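Local coordinates for DNA damage response protein Rtt109, putative (Neosartorya fumigata, PDB 5ZB9) that probably transfers the acetyl group of acetyl-CoA to histone lysines, notably of histone H3, in chromatin assembly and the response to DNA damage, at residues 75-80 with 91-96. Residues are numbered along the deposited sequence; the frame is centred on the assembly and turned at random.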
# COMPACT_ATOMS: atom_id res chain seq x y z
N GLY A 75 -4.98 -7.83 10.30
CA GLY A 75 -3.82 -6.98 10.51
C GLY A 75 -3.36 -6.39 9.19
O GLY A 75 -3.26 -7.09 8.18
N ILE A 76 -3.09 -5.09 9.19
CA ILE A 76 -2.60 -4.46 7.97
C ILE A 76 -1.48 -3.48 8.29
O ILE A 76 -1.62 -2.60 9.15
CB ILE A 76 -3.75 -3.75 7.20
CG1 ILE A 76 -3.21 -3.02 5.98
CG2 ILE A 76 -4.55 -2.81 8.10
CD1 ILE A 76 -4.29 -2.54 5.06
N GLU A 77 -0.34 -3.67 7.61
CA GLU A 77 0.77 -2.75 7.76
C GLU A 77 0.88 -1.87 6.53
O GLU A 77 0.79 -2.34 5.40
CB GLU A 77 2.10 -3.49 7.97
CG GLU A 77 3.27 -2.53 8.21
CD GLU A 77 4.60 -3.25 8.45
OE1 GLU A 77 5.20 -3.04 9.53
OE2 GLU A 77 5.04 -4.01 7.56
N VAL A 78 1.06 -0.57 6.76
CA VAL A 78 1.19 0.38 5.68
C VAL A 78 2.41 1.26 5.90
O VAL A 78 2.57 1.83 6.97
CB VAL A 78 -0.03 1.28 5.56
CG1 VAL A 78 0.11 2.19 4.37
CG2 VAL A 78 -1.31 0.44 5.46
N LEU A 79 3.28 1.36 4.89
CA LEU A 79 4.45 2.22 4.97
C LEU A 79 4.21 3.52 4.21
O LEU A 79 3.82 3.50 3.04
CB LEU A 79 5.68 1.50 4.41
CG LEU A 79 5.88 0.05 4.84
CD1 LEU A 79 7.07 -0.55 4.10
CD2 LEU A 79 6.07 -0.06 6.35
N VAL A 80 4.44 4.65 4.88
CA VAL A 80 4.31 5.94 4.22
C VAL A 80 5.69 6.52 3.96
O VAL A 80 6.45 6.78 4.89
CB VAL A 80 3.50 6.95 5.07
CG1 VAL A 80 3.28 8.24 4.29
CG2 VAL A 80 2.16 6.35 5.47
N VAL A 91 1.18 -0.56 0.94
CA VAL A 91 0.71 -1.66 1.78
C VAL A 91 1.76 -2.76 1.79
O VAL A 91 2.08 -3.32 0.74
CB VAL A 91 -0.63 -2.23 1.27
CG1 VAL A 91 -1.15 -3.29 2.24
CG2 VAL A 91 -1.64 -1.12 1.07
N SER A 92 2.31 -3.07 2.96
CA SER A 92 3.37 -4.06 3.03
C SER A 92 2.84 -5.41 3.50
O SER A 92 3.36 -6.45 3.11
CB SER A 92 4.49 -3.59 3.94
OG SER A 92 4.00 -3.26 5.23
N LYS A 93 1.81 -5.38 4.34
CA LYS A 93 1.26 -6.61 4.92
C LYS A 93 -0.25 -6.50 5.12
O LYS A 93 -0.76 -5.44 5.47
CB LYS A 93 1.92 -6.90 6.28
CG LYS A 93 3.40 -7.25 6.23
CD LYS A 93 4.07 -7.11 7.60
CE LYS A 93 5.58 -7.26 7.47
NZ LYS A 93 6.32 -6.72 8.64
N ALA A 94 -0.94 -7.60 4.91
CA ALA A 94 -2.37 -7.66 5.18
C ALA A 94 -2.79 -9.12 5.29
O ALA A 94 -2.71 -9.86 4.32
CB ALA A 94 -3.17 -6.96 4.10
N ASP A 95 -3.20 -9.52 6.48
CA ASP A 95 -3.62 -10.90 6.70
C ASP A 95 -4.82 -10.95 7.62
O ASP A 95 -5.08 -10.00 8.37
CB ASP A 95 -2.47 -11.73 7.28
CG ASP A 95 -2.49 -13.18 6.80
OD1 ASP A 95 -3.46 -13.57 6.11
OD2 ASP A 95 -1.54 -13.92 7.13
N SER A 96 -5.56 -12.04 7.55
CA SER A 96 -6.65 -12.29 8.49
C SER A 96 -6.28 -13.49 9.32
O SER A 96 -5.31 -14.18 9.03
CB SER A 96 -7.97 -12.52 7.76
OG SER A 96 -7.88 -13.70 6.99
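Gly-75 and Asp-95 pair at one end of an antiparallel beta hairpin, strands 71-82 and 86-96, in the central sheet of the acetyltransferase fold. Their backbones exchange two hydrogen bonds, Gly-75 N to Asp-95 O at 2.9 Å and Asp-95 N to Gly-75 O at 3.0 Å. Ile-76 faces Ala-94 as a non-hydrogen-bonded pair, on the sheet face that carries Val-78 and Val-91 and is covered near Ile-76 and Val-78 by Phe-119 of helix 111-127. With its CG1 anti to the backbone N (chi1 176°), Ile-76 turns CG1 toward the other strand, within 4.3 Å of Val-91 CG1 and 4.4 Å of Ala-94 CB. Ala-94 and Ser-96 belong to the site for CoA, absent here, known from a complex of this protein, so the hairpin carries part of the cofactor site.

At Glu-77 the register slips by one residue in a classic beta bulge: Glu-77 O accepts Ser-92 N at 3.0 Å and, weakly, Lys-93 N. The bulge brings both side chains to the same carboxylate. Glu-77, CG anti to N and the chain extended beyond, runs alongside Lys-93, and its OE1 is hydrogen-bonded to Tyr-424 OH. Two donors meet Glu-77 OE2: Lys-93 NZ, in a salt bridge of 3.2 Å whose hydrogen bond is weak, and Ser-92 OG, which gives a 2.7 Å hydrogen bond on the anti side, 23° out of the carboxylate plane. Val-78 resumes the pairing opposite Val-91. Leu-79 sets CD1 next to Ser-92 CB, and its CG comes 3.8 Å from Ser-92 OG.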